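PDB 5CWW: nucleoporin NUP82 from Chaetomium thermophilum, which probably serves as a structural component of the nuclear pore complex and as a docking partner for transport factors, its N-terminal beta-propeller domain being the part seen here. Local coordinates for residues S264-M270 and L298-L302; V113-Q119 and V131-H135; R521-E525 and R537-L541; W66-Q71 and P143-H149. One frame throughout, in Å; residues are numbered along the deposited sequence.

Contact 1. Residues S264-M270 and L298-L302; sequences SGGWAPM and LIPSL
Leu-302 drives its CD2 methyl straight onto the indole of Trp-267: the carbon stands 3.7 Å from the centroid of the five-membered ring, defined by CG, CD1, NE1, CE2 and CD2, and only 15° from the ring normal. This is a CH-pi contact over the face rather than at the rim. The same methyl also rests against the backbone of Gly-266, 3.5 Å from its carbonyl carbon C, so the branch is clasped between main chain and indole. Its sister branch, CD1, meets the CE methyl of Met-270 tip to tip at 3.5 Å. Met-270 can reach that far because its chain is extended beyond CG (chi2 176°). The CE methyl also faces Leu-298 CD2, 3.8 Å away, and thus serves both leucines. Leu-298 sends its other branch past the pyrrolidine ring, Leu-298 CD1 lying 3.8 Å from Pro-269 CG, the two side chains running in opposite senses. No direct hydrogen bond joins the segments. A water accepts from Gly-266 N at 2.8 Å and donates to Ser-301 OG; that hydroxyl in turn donates to Leu-298 O, which also takes the helical bond from Leu-302 N. Trp-333 and Met-334 of helix 321-338 add to the apolar surroundings, Trp-333 meeting the indole and Met-270, Met-334 meeting Leu-302. Gly-266, with a positive phi, is the second residue of a type II' turn running from Gly-265 to Ala-268. The contact is thus a beta turn packed on the first turn of a helix, joining a strand-connecting loop of a propeller sheet to helix 298-315, which is inserted between later strands of that sheet.

Contact 2. Residues V113-Q119 and V131-H135; sequences VADDIRQ and VLTSH
The guanidinium of Arg-118 carries Ser-134 CB over one face, the carbon lying 3.8 Å from NH1. Over the same face, toward its rim, sits a water that donates to Asp-116 O and accepts from Ser-134 N, bridging the segments. A second flat group, the His-135 ring, meets Ser-134 OG at its edge, in plane, with ND1 at 3.0 Å. A bend at chi2 (-75°) folds the arginine chain over 131-135, bringing its CG to 3.8 Å from Thr-133 C. The backbone beneath forms a classic beta bulge: Arg-118 and Gln-119 both oppose Leu-132, whose O accepts from Arg-118 N at 2.6 Å and from Gln-119 N at 3.2 Å. The first donor lies in the carbonyl plane, the second is tilted 27° from it. Leu-132 N returns a bond to Gln-119 O, making an antiparallel hydrogen-bonded pair at the start of strand 119-122, an edge strand of its four-stranded propeller sheet. Gln-119 NE2 is held by Val-176 O. Thr-133 CG2 presses against Asp-115 O at 3.4 Å and beside Val-113 CB, while its OG1 bonds to Thr-136 OG1. Val-131 CG1 meets Ile-117 CD1 at 3.9 Å, and both residues also touch Ile-64 of strand 63-68.

Contact 3. Residues R521-E525 and R537-L541; sequences RLESE and RIDLL
Arg-537 NE donates to Glu-525 OE1 at 2.9 Å, the shorter of the two polar bonds between 521-525 and 537-541, and NH2 adds a second to OE2 at 3.0 Å. NE and NH2 thus each take a different carboxylate oxygen, a bidentate salt bridge made by the NE edge of the guanidinium. The NE bond is the straighter, and OE1 lies in the guanidinium plane; OE2 is met on its syn lone pair. The planes are 36° apart, so the groups are twisted. Arg-537 NH1 is anchored to Ala-532 O, which would further limit the group's rotation. The two short helix segments run antiparallel, at 169° with a closest axis approach of 10.8 Å, as a helical hairpin inserted between strands 509-514 and 548-554 of a propeller sheet. Glu-525 bends at chi2 (56°), and its aliphatic CG packs on Ile-538 CD1 at 3.6 Å. One turn along, Leu-541 lays CD1 against the main chain, 3.6 Å from Arg-521 C and 3.5 Å from Leu-522 N; Leu-522 CB stands 4.0 Å from that methyl. On the second helix, Asp-539 forms a salt bridge with a basic side chain of another protein in the assembly, and Leu-541 packs on an apolar side chain of that partner.

Contact 4. Residues W66-Q71 and P143-H149; sequences WGDLAQ and PDSSHLH
Gly-67 and Leu-148 make the nearest backbone approach, with CA atoms 7.2 Å apart, and no hydrogen bond crosses between the segments. The first segment leaves strand 63-68 and enters helix 69-77, where Asp-68 is the N-cap: its OD1 accepts from Ala-70 N. The second passes through an Asx turn, Ser-146 N donating to Asp-144 OD1, into the 3-10 segment 145-148. Between them lies the indole of Trp-66, thrown toward 143-149 by a first torsion that sets CG anti to the backbone N (chi1 -179°). Leu-148 covers one face, its CG 3.7 Å from the centroid of the six-membered ring and 12° off the normal, a CH-pi contact; CD1 extends the cover to Trp-66 CZ2 at 3.6 Å, and the same methyl touches Asp-68 CB at 3.9 Å. Strand 63-68 belongs to one propeller sheet, whereas 143-149 connects strands 137-141 and 160-162 of the next, so the tryptophan is wedged across a junction between blades. At its edge, in the ring plane, Asp-144 O stands 3.3 Å from Trp-66 CH2. Pro-143 CG approaches Trp-66 CZ3 at 3.5 Å. The indole NE1 is satisfied by Glu-55 OE1, while Glu-55 OE2 bonds to Ser-145 OG, and the indole stacks with Phe-57. Farther out, the Gln-71 amide and the His-149 ring lie with planes 3° apart, NE2 being 3.8 Å from CE1.

Contact 4 opens first along the chain and encloses contact 2; contacts 1 and 3 follow in series. Contacts 2 and 4, centres about 23 Å apart, both involve the sheet of strands 119-122 to 160-162, and strand 63-68, where contact 4 starts, also packs against contact 2. Contact 4 ties consecutive blades together, while contact 2 fastens the linker between them to the second. On the opposite side of the chain's centre from contact 2, centres about 34 Å apart, contact 1 joins a strand-connecting loop to the helix inserted before strand 369-370. Contact 3, its centre about 25 Å from that of contact 1, lies in a helical hairpin between strands 509-514 and 548-554 that offers a surface to another protein chain.

Contact 1. Residues S264-M270 and L298-L302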
loop_
_atom_site.group_PDB
_atom_site.type_symbol
_atom_site.label_atom_id
_atom_site.label_comp_id
_atom_site.label_asym_id
_atom_site.label_seq_id
_atom_site.Cartn_x
_atom_site.Cartn_y
_atom_site.Cartn_z
ATOM N N SER B 264 -17.343 -4.788 -1.537
ATOM C CA SER B 264 -17.200 -4.656 -0.092
ATOM C C SER B 264 -18.128 -3.568 0.416
ATOM O O SER B 264 -18.424 -2.613 -0.295
ATOM C CB SER B 264 -15.755 -4.336 0.291
ATOM O OG SER B 264 -14.881 -5.381 -0.092
ATOM N N GLY B 265 -18.582 -3.722 1.655
ATOM C CA GLY B 265 -19.509 -2.782 2.255
ATOM C C GLY B 265 -18.827 -1.886 3.262
ATOM O O GLY B 265 -17.605 -1.928 3.428
ATOM N N GLY B 266 -19.627 -1.070 3.938
ATOM C CA GLY B 266 -19.114 -0.147 4.931
ATOM C C GLY B 266 -18.048 0.767 4.372
ATOM O O GLY B 266 -18.129 1.220 3.230
ATOM N N TRP B 267 -17.036 1.033 5.188
ATOM C CA TRP B 267 -15.969 1.951 4.819
ATOM C C TRP B 267 -14.891 1.292 3.963
ATOM O O TRP B 267 -13.975 1.967 3.494
ATOM C CB TRP B 267 -15.327 2.529 6.076
ATOM C CG TRP B 267 -16.256 3.345 6.913
ATOM C CD1 TRP B 267 -16.855 2.968 8.080
ATOM C CD2 TRP B 267 -16.693 4.685 6.652
ATOM N NE1 TRP B 267 -17.637 3.990 8.562
ATOM C CE2 TRP B 267 -17.554 5.054 7.703
ATOM C CE3 TRP B 267 -16.440 5.604 5.631
ATOM C CZ2 TRP B 267 -18.164 6.306 7.762
ATOM C CZ3 TRP B 267 -17.047 6.846 5.689
ATOM C CH2 TRP B 267 -17.897 7.186 6.749
ATOM N N ALA B 268 -15.001 -0.019 3.770
ATOM C CA ALA B 268 -13.962 -0.797 3.095
ATOM C C ALA B 268 -13.553 -0.230 1.730
ATOM O O ALA B 268 -12.364 -0.091 1.451
ATOM C CB ALA B 268 -14.417 -2.245 2.942
ATOM N N PRO B 269 -14.529 0.114 0.875
ATOM C CA PRO B 269 -14.096 0.578 -0.451
ATOM C C PRO B 269 -13.508 1.995 -0.464
ATOM O O PRO B 269 -13.098 2.450 -1.530
ATOM C CB PRO B 269 -15.379 0.512 -1.290
ATOM C CG PRO B 269 -16.519 0.300 -0.331
ATOM C CD PRO B 269 -15.985 0.209 1.062
ATOM N N MET B 270 -13.458 2.665 0.686
ATOM C CA MET B 270 -12.780 3.959 0.804
ATOM C C MET B 270 -11.544 3.859 1.688
ATOM O O MET B 270 -11.006 4.878 2.120
ATOM C CB MET B 270 -13.706 5.020 1.396
ATOM C CG MET B 270 -15.055 5.113 0.751
ATOM S SD MET B 270 -16.083 6.316 1.603
ATOM C CE MET B 270 -17.676 5.907 0.897
ATOM N N LEU B 298 -24.171 1.505 -0.974
ATOM C CA LEU B 298 -23.067 1.952 -0.125
ATOM C C LEU B 298 -23.470 3.122 0.773
ATOM O O LEU B 298 -23.335 3.049 1.994
ATOM C CB LEU B 298 -21.856 2.346 -0.975
ATOM C CG LEU B 298 -20.571 2.618 -0.185
ATOM C CD1 LEU B 298 -20.064 1.345 0.487
ATOM C CD2 LEU B 298 -19.492 3.208 -1.077
ATOM N N ILE B 299 -23.962 4.197 0.165
ATOM C CA ILE B 299 -24.312 5.409 0.905
ATOM C C ILE B 299 -25.390 5.169 1.968
ATOM O O ILE B 299 -25.233 5.614 3.105
ATOM C CB ILE B 299 -24.775 6.530 -0.055
ATOM C CG1 ILE B 299 -23.580 7.014 -0.883
ATOM C CG2 ILE B 299 -25.378 7.707 0.718
ATOM C CD1 ILE B 299 -23.906 8.068 -1.926
ATOM N N PRO B 300 -26.489 4.479 1.613
ATOM C CA PRO B 300 -27.505 4.248 2.647
ATOM C C PRO B 300 -27.004 3.393 3.813
ATOM O O PRO B 300 -27.414 3.627 4.951
ATOM C CB PRO B 300 -28.630 3.532 1.888
ATOM C CG PRO B 300 -28.008 3.025 0.640
ATOM C CD PRO B 300 -26.933 3.998 0.295
ATOM N N SER B 301 -26.133 2.426 3.541
ATOM C CA SER B 301 -25.593 1.588 4.605
ATOM C C SER B 301 -24.680 2.402 5.521
ATOM O O SER B 301 -24.705 2.232 6.739
ATOM C CB SER B 301 -24.831 0.393 4.025
ATOM O OG SER B 301 -23.562 0.781 3.531
ATOM N N LEU B 302 -23.883 3.292 4.937
ATOM C CA LEU B 302 -23.005 4.155 5.724
ATOM C C LEU B 302 -23.795 5.141 6.578
ATOM O O LEU B 302 -23.452 5.374 7.736
ATOM C CB LEU B 302 -22.038 4.918 4.816
ATOM C CG LEU B 302 -20.889 4.102 4.220
ATOM C CD1 LEU B 302 -20.133 4.929 3.191
ATOM C CD2 LEU B 302 -19.944 3.614 5.310
HETATM O O HOH W 1 -22.230 -1.639 3.122
#

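Contact 2. Residues V113-Q119 and V131-H135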
loop_
_atom_site.group_PDB
_atom_site.type_symbol
_atom_site.label_atom_id
_atom_site.label_comp_id
_atom_site.label_asym_id
_atom_site.label_seq_id
_atom_site.Cartn_x
_atom_site.Cartn_y
_atom_site.Cartn_z
ATOM N N VAL B 113 8.948 2.682 -22.243
ATOM C CA VAL B 113 9.672 2.578 -20.978
ATOM C C VAL B 113 11.182 2.553 -21.216
ATOM O O VAL B 113 11.640 2.168 -22.291
ATOM C CB VAL B 113 9.259 1.320 -20.179
ATOM C CG1 VAL B 113 7.771 1.382 -19.830
ATOM C CG2 VAL B 113 9.615 0.039 -20.941
ATOM N N ALA B 114 11.942 2.965 -20.206
ATOM C CA ALA B 114 13.398 3.020 -20.297
ATOM C C ALA B 114 14.057 1.934 -19.449
ATOM O O ALA B 114 15.283 1.846 -19.389
ATOM C CB ALA B 114 13.897 4.391 -19.873
ATOM N N ASP B 115 13.240 1.110 -18.801
ATOM C CA ASP B 115 13.748 0.011 -17.987
ATOM C C ASP B 115 12.752 -1.142 -17.992
ATOM O O ASP B 115 11.603 -0.972 -18.396
ATOM C CB ASP B 115 14.013 0.484 -16.555
ATOM C CG ASP B 115 15.057 -0.357 -15.841
ATOM O OD1 ASP B 115 15.291 -1.511 -16.260
ATOM O OD2 ASP B 115 15.645 0.138 -14.856
ATOM N N ASP B 116 13.199 -2.312 -17.543
ATOM C CA ASP B 116 12.361 -3.507 -17.530
ATOM C C ASP B 116 11.063 -3.272 -16.768
ATOM O O ASP B 116 11.069 -2.721 -15.666
ATOM C CB ASP B 116 13.117 -4.685 -16.912
ATOM C CG ASP B 116 14.306 -5.118 -17.743
ATOM O OD1 ASP B 116 14.221 -5.056 -18.988
ATOM O OD2 ASP B 116 15.327 -5.522 -17.150
ATOM N N ILE B 117 9.951 -3.688 -17.364
ATOM C CA ILE B 117 8.653 -3.576 -16.713
ATOM C C ILE B 117 8.609 -4.470 -15.478
ATOM O O ILE B 117 9.078 -5.608 -15.505
ATOM C CB ILE B 117 7.511 -3.951 -17.676
ATOM C CG1 ILE B 117 7.492 -2.986 -18.865
ATOM C CG2 ILE B 117 6.163 -3.928 -16.956
ATOM C CD1 ILE B 117 6.558 -3.393 -19.984
ATOM N N ARG B 118 8.031 -3.947 -14.402
ATOM C CA ARG B 118 7.952 -4.664 -13.134
ATOM C C ARG B 118 6.524 -5.091 -12.827
ATOM O O ARG B 118 6.297 -6.177 -12.292
ATOM C CB ARG B 118 8.491 -3.794 -11.997
ATOM C CG ARG B 118 9.982 -3.506 -12.083
ATOM C CD ARG B 118 10.807 -4.718 -11.690
ATOM N NE ARG B 118 12.241 -4.453 -11.772
ATOM C CZ ARG B 118 12.947 -3.841 -10.825
ATOM N NH1 ARG B 118 12.359 -3.421 -9.713
ATOM N NH2 ARG B 118 14.248 -3.649 -10.991
ATOM N N GLN B 119 5.565 -4.232 -13.163
ATOM C CA GLN B 119 4.167 -4.488 -12.836
ATOM C C GLN B 119 3.212 -4.045 -13.939
ATOM O O GLN B 119 3.404 -2.997 -14.563
ATOM C CB GLN B 119 3.782 -3.774 -11.536
ATOM C CG GLN B 119 4.702 -4.040 -10.358
ATOM C CD GLN B 119 4.107 -3.559 -9.047
ATOM O OE1 GLN B 119 2.960 -3.870 -8.721
ATOM N NE2 GLN B 119 4.882 -2.786 -8.293
ATOM N N VAL B 131 1.376 0.595 -16.341
ATOM C CA VAL B 131 2.640 -0.061 -16.662
ATOM C C VAL B 131 3.775 0.533 -15.835
ATOM O O VAL B 131 4.158 1.688 -16.030
ATOM C CB VAL B 131 2.982 0.073 -18.160
ATOM C CG1 VAL B 131 4.269 -0.676 -18.490
ATOM C CG2 VAL B 131 1.835 -0.444 -19.013
ATOM N N LEU B 132 4.308 -0.266 -14.917
ATOM C CA LEU B 132 5.297 0.205 -13.953
ATOM C C LEU B 132 6.685 -0.373 -14.182
ATOM O O LEU B 132 6.851 -1.578 -14.371
ATOM C CB LEU B 132 4.858 -0.137 -12.529
ATOM C CG LEU B 132 3.804 0.749 -11.868
ATOM C CD1 LEU B 132 2.460 0.638 -12.567
ATOM C CD2 LEU B 132 3.680 0.383 -10.394
ATOM N N THR B 133 7.675 0.511 -14.177
ATOM C CA THR B 133 9.063 0.119 -14.001
ATOM C C THR B 133 9.342 0.264 -12.510
ATOM O O THR B 133 8.408 0.343 -11.712
ATOM C CB THR B 133 10.029 0.982 -14.829
ATOM O OG1 THR B 133 9.935 2.349 -14.411
ATOM C CG2 THR B 133 9.696 0.885 -16.310
ATOM N N SER B 134 10.611 0.312 -12.127
ATOM C CA SER B 134 10.951 0.524 -10.727
ATOM C C SER B 134 10.521 1.915 -10.253
ATOM O O SER B 134 10.117 2.083 -9.101
ATOM C CB SER B 134 12.452 0.333 -10.508
ATOM O OG SER B 134 13.206 1.155 -11.381
ATOM N N HIS B 135 10.592 2.899 -11.149
ATOM C CA HIS B 135 10.340 4.295 -10.787
ATOM C C HIS B 135 9.273 4.987 -11.639
ATOM O O HIS B 135 8.663 5.958 -11.191
ATOM C CB HIS B 135 11.638 5.099 -10.878
ATOM C CG HIS B 135 12.613 4.801 -9.782
ATOM N ND1 HIS B 135 13.322 3.622 -9.714
ATOM C CD2 HIS B 135 12.992 5.531 -8.707
ATOM C CE1 HIS B 135 14.099 3.639 -8.646
ATOM N NE2 HIS B 135 13.918 4.787 -8.017
HETATM O O HOH W 2 12.882 -1.317 -13.732
#

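Contact 3. Residues R521-E525 and R537-L541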
loop_
_atom_site.group_PDB
_atom_site.type_symbol
_atom_site.label_atom_id
_atom_site.label_comp_id
_atom_site.label_asym_id
_atom_site.label_seq_id
_atom_site.Cartn_x
_atom_site.Cartn_y
_atom_site.Cartn_z
ATOM N N ARG B 521 -18.492 -20.078 8.531
ATOM C CA ARG B 521 -18.902 -20.597 9.833
ATOM C C ARG B 521 -18.882 -19.492 10.886
ATOM O O ARG B 521 -19.729 -19.460 11.777
ATOM C CB ARG B 521 -18.003 -21.754 10.277
ATOM C CG ARG B 521 -18.037 -22.968 9.362
ATOM C CD ARG B 521 -17.358 -24.162 10.015
ATOM N NE ARG B 521 -16.745 -25.057 9.036
ATOM C CZ ARG B 521 -17.405 -25.978 8.340
ATOM N NH1 ARG B 521 -18.712 -26.137 8.502
ATOM N NH2 ARG B 521 -16.754 -26.744 7.475
ATOM N N LEU B 522 -17.913 -18.588 10.781
ATOM C CA LEU B 522 -17.832 -17.475 11.717
ATOM C C LEU B 522 -19.007 -16.531 11.499
ATOM O O LEU B 522 -19.641 -16.088 12.456
ATOM C CB LEU B 522 -16.508 -16.721 11.568
ATOM C CG LEU B 522 -16.358 -15.476 12.451
ATOM C CD1 LEU B 522 -16.620 -15.793 13.924
ATOM C CD2 LEU B 522 -14.978 -14.846 12.279
ATOM N N GLU B 523 -19.296 -16.228 10.237
ATOM C CA GLU B 523 -20.385 -15.315 9.904
ATOM C C GLU B 523 -21.732 -15.863 10.371
ATOM O O GLU B 523 -22.583 -15.108 10.844
ATOM C CB GLU B 523 -20.423 -15.049 8.397
ATOM C CG GLU B 523 -21.571 -14.141 7.952
ATOM C CD GLU B 523 -21.491 -12.746 8.548
ATOM O OE1 GLU B 523 -20.402 -12.357 9.018
ATOM O OE2 GLU B 523 -22.522 -12.040 8.555
ATOM N N SER B 524 -21.929 -17.170 10.232
ATOM C CA SER B 524 -23.181 -17.789 10.658
ATOM C C SER B 524 -23.352 -17.647 12.167
ATOM O O SER B 524 -24.456 -17.419 12.656
ATOM C CB SER B 524 -23.228 -19.264 10.255
ATOM O OG SER B 524 -22.223 -20.007 10.921
ATOM N N GLU B 525 -22.254 -17.773 12.903
ATOM C CA GLU B 525 -22.290 -17.574 14.345
ATOM C C GLU B 525 -22.583 -16.118 14.698
ATOM O O GLU B 525 -23.279 -15.839 15.675
ATOM C CB GLU B 525 -20.974 -18.011 14.985
ATOM C CG GLU B 525 -21.029 -18.064 16.502
ATOM C CD GLU B 525 -22.141 -18.966 17.009
ATOM O OE1 GLU B 525 -22.395 -20.012 16.373
ATOM O OE2 GLU B 525 -22.767 -18.623 18.036
ATOM N N ARG B 537 -19.749 -22.852 20.828
ATOM C CA ARG B 537 -19.598 -22.985 19.381
ATOM C C ARG B 537 -18.375 -22.234 18.851
ATOM O O ARG B 537 -17.738 -22.680 17.898
ATOM C CB ARG B 537 -20.867 -22.500 18.670
ATOM C CG ARG B 537 -22.073 -23.407 18.908
ATOM C CD ARG B 537 -23.266 -23.011 18.049
ATOM N NE ARG B 537 -23.719 -21.653 18.337
ATOM C CZ ARG B 537 -24.589 -21.333 19.291
ATOM N NH1 ARG B 537 -25.112 -22.272 20.070
ATOM N NH2 ARG B 537 -24.932 -20.065 19.473
ATOM N N ILE B 538 -18.045 -21.099 19.462
ATOM C CA ILE B 538 -16.861 -20.341 19.057
ATOM C C ILE B 538 -15.589 -21.124 19.373
ATOM O O ILE B 538 -14.611 -21.062 18.627
ATOM C CB ILE B 538 -16.801 -18.955 19.747
ATOM C CG1 ILE B 538 -17.890 -18.030 19.191
ATOM C CG2 ILE B 538 -15.434 -18.295 19.555
ATOM C CD1 ILE B 538 -17.709 -17.633 17.726
ATOM N N ASP B 539 -15.604 -21.856 20.481
ATOM C CA ASP B 539 -14.436 -22.618 20.900
ATOM C C ASP B 539 -14.098 -23.688 19.868
ATOM O O ASP B 539 -12.928 -23.942 19.589
ATOM C CB ASP B 539 -14.672 -23.255 22.267
ATOM C CG ASP B 539 -13.519 -24.131 22.704
ATOM O OD1 ASP B 539 -12.523 -23.584 23.223
ATOM O OD2 ASP B 539 -13.608 -25.365 22.530
ATOM N N LEU B 540 -15.127 -24.310 19.305
ATOM C CA LEU B 540 -14.942 -25.324 18.273
ATOM C C LEU B 540 -14.374 -24.700 17.004
ATOM O O LEU B 540 -13.509 -25.279 16.348
ATOM C CB LEU B 540 -16.267 -26.022 17.967
ATOM C CG LEU B 540 -16.956 -26.684 19.163
ATOM C CD1 LEU B 540 -18.269 -27.321 18.739
ATOM C CD2 LEU B 540 -16.048 -27.717 19.809
ATOM N N LEU B 541 -14.869 -23.515 16.667
ATOM C CA LEU B 541 -14.423 -22.801 15.478
ATOM C C LEU B 541 -12.958 -22.388 15.592
ATOM O O LEU B 541 -12.201 -22.494 14.628
ATOM C CB LEU B 541 -15.307 -21.575 15.244
ATOM C CG LEU B 541 -15.046 -20.768 13.973
ATOM C CD1 LEU B 541 -16.352 -20.248 13.400
ATOM C CD2 LEU B 541 -14.111 -19.607 14.267
#

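Contact 4. Residues W66-Q71 and P143-H149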
loop_
_atom_site.group_PDB
_atom_site.type_symbol
_atom_site.label_atom_id
_atom_site.label_comp_id
_atom_site.label_asym_id
_atom_site.label_seq_id
_atom_site.Cartn_x
_atom_site.Cartn_y
_atom_site.Cartn_z
ATOM N N TRP B 66 0.867 -9.305 -26.244
ATOM C CA TRP B 66 -0.585 -9.377 -26.145
ATOM C C TRP B 66 -1.126 -10.597 -26.885
ATOM O O TRP B 66 -0.733 -10.862 -28.020
ATOM C CB TRP B 66 -1.189 -8.094 -26.716
ATOM C CG TRP B 66 -2.676 -8.011 -26.661
ATOM C CD1 TRP B 66 -3.500 -8.566 -25.726
ATOM C CD2 TRP B 66 -3.522 -7.321 -27.586
ATOM N NE1 TRP B 66 -4.810 -8.263 -26.012
ATOM C CE2 TRP B 66 -4.850 -7.501 -27.151
ATOM C CE3 TRP B 66 -3.286 -6.570 -28.743
ATOM C CZ2 TRP B 66 -5.936 -6.957 -27.831
ATOM C CZ3 TRP B 66 -4.365 -6.032 -29.416
ATOM C CH2 TRP B 66 -5.675 -6.228 -28.959
ATOM N N GLY B 67 -2.028 -11.338 -26.247
ATOM C CA GLY B 67 -2.607 -12.511 -26.875
ATOM C C GLY B 67 -3.899 -13.004 -26.247
ATOM O O GLY B 67 -4.123 -12.842 -25.048
ATOM N N ASP B 68 -4.748 -13.607 -27.076
ATOM C CA ASP B 68 -5.991 -14.223 -26.623
ATOM C C ASP B 68 -5.788 -15.731 -26.499
ATOM O O ASP B 68 -5.482 -16.406 -27.482
ATOM C CB ASP B 68 -7.134 -13.911 -27.595
ATOM C CG ASP B 68 -8.499 -14.297 -27.048
ATOM O OD1 ASP B 68 -8.634 -15.399 -26.474
ATOM O OD2 ASP B 68 -9.444 -13.493 -27.192
ATOM N N LEU B 69 -5.965 -16.253 -25.290
ATOM C CA LEU B 69 -5.732 -17.669 -25.023
ATOM C C LEU B 69 -6.707 -18.569 -25.773
ATOM O O LEU B 69 -6.375 -19.704 -26.110
ATOM C CB LEU B 69 -5.826 -17.949 -23.522
ATOM C CG LEU B 69 -4.810 -17.230 -22.632
ATOM C CD1 LEU B 69 -5.045 -17.592 -21.172
ATOM C CD2 LEU B 69 -3.381 -17.557 -23.043
ATOM N N ALA B 70 -7.909 -18.062 -26.032
ATOM C CA ALA B 70 -8.921 -18.830 -26.750
ATOM C C ALA B 70 -8.477 -19.102 -28.183
ATOM O O ALA B 70 -8.497 -20.243 -28.643
ATOM C CB ALA B 70 -10.255 -18.099 -26.738
ATOM N N GLN B 71 -8.075 -18.045 -28.881
ATOM C CA GLN B 71 -7.660 -18.158 -30.275
ATOM C C GLN B 71 -6.367 -18.962 -30.402
ATOM O O GLN B 71 -6.231 -19.788 -31.302
ATOM C CB GLN B 71 -7.484 -16.769 -30.895
ATOM C CG GLN B 71 -8.718 -15.880 -30.781
ATOM C CD GLN B 71 -8.508 -14.497 -31.372
ATOM O OE1 GLN B 71 -7.637 -14.295 -32.219
ATOM N NE2 GLN B 71 -9.307 -13.534 -30.924
ATOM N N PRO B 143 -5.931 -1.357 -26.816
ATOM C CA PRO B 143 -6.530 -1.263 -28.149
ATOM C C PRO B 143 -7.727 -2.185 -28.337
ATOM O O PRO B 143 -7.984 -3.050 -27.499
ATOM C CB PRO B 143 -5.383 -1.689 -29.064
ATOM C CG PRO B 143 -4.644 -2.695 -28.250
ATOM C CD PRO B 143 -4.743 -2.231 -26.816
ATOM N N ASP B 144 -8.447 -1.990 -29.437
ATOM C CA ASP B 144 -9.564 -2.851 -29.786
ATOM C C ASP B 144 -9.056 -4.275 -29.985
ATOM O O ASP B 144 -7.961 -4.482 -30.509
ATOM C CB ASP B 144 -10.261 -2.336 -31.049
ATOM C CG ASP B 144 -11.678 -2.858 -31.191
ATOM O OD1 ASP B 144 -11.937 -4.012 -30.792
ATOM O OD2 ASP B 144 -12.538 -2.108 -31.701
ATOM N N SER B 145 -9.849 -5.253 -29.565
ATOM C CA SER B 145 -9.459 -6.654 -29.674
ATOM C C SER B 145 -9.390 -7.125 -31.129
ATOM O O SER B 145 -8.806 -8.170 -31.419
ATOM C CB SER B 145 -10.432 -7.532 -28.886
ATOM O OG SER B 145 -10.441 -7.167 -27.515
ATOM N N SER B 146 -9.979 -6.353 -32.038
ATOM C CA SER B 146 -9.980 -6.707 -33.456
ATOM C C SER B 146 -8.564 -6.761 -34.030
ATOM O O SER B 146 -8.328 -7.400 -35.055
ATOM C CB SER B 146 -10.823 -5.706 -34.253
ATOM O OG SER B 146 -10.311 -4.390 -34.126
ATOM N N HIS B 147 -7.625 -6.095 -33.362
ATOM C CA HIS B 147 -6.237 -6.053 -33.816
ATOM C C HIS B 147 -5.523 -7.395 -33.648
ATOM O O HIS B 147 -4.394 -7.562 -34.113
ATOM C CB HIS B 147 -5.464 -4.963 -33.068
ATOM C CG HIS B 147 -5.855 -3.570 -33.453
ATOM N ND1 HIS B 147 -5.314 -2.921 -34.542
ATOM C CD2 HIS B 147 -6.723 -2.697 -32.888
ATOM C CE1 HIS B 147 -5.837 -1.711 -34.636
ATOM N NE2 HIS B 147 -6.694 -1.550 -33.643
ATOM N N LEU B 148 -6.173 -8.346 -32.984
ATOM C CA LEU B 148 -5.600 -9.676 -32.798
ATOM C C LEU B 148 -5.836 -10.578 -34.010
ATOM O O LEU B 148 -5.189 -11.617 -34.151
ATOM C CB LEU B 148 -6.173 -10.330 -31.539
ATOM C CG LEU B 148 -5.645 -9.790 -30.206
ATOM C CD1 LEU B 148 -6.458 -10.337 -29.043
ATOM C CD2 LEU B 148 -4.172 -10.131 -30.027
ATOM N N HIS B 149 -6.765 -10.188 -34.879
ATOM C CA HIS B 149 -7.022 -10.940 -36.105
ATOM C C HIS B 149 -6.006 -10.581 -37.186
ATOM O O HIS B 149 -5.511 -9.454 -37.236
ATOM C CB HIS B 149 -8.440 -10.675 -36.616
ATOM C CG HIS B 149 -9.512 -10.989 -35.619
ATOM N ND1 HIS B 149 -9.683 -12.245 -35.081
ATOM C CD2 HIS B 149 -10.472 -10.209 -35.067
ATOM C CE1 HIS B 149 -10.699 -12.227 -34.237
ATOM N NE2 HIS B 149 -11.196 -11.003 -34.210
#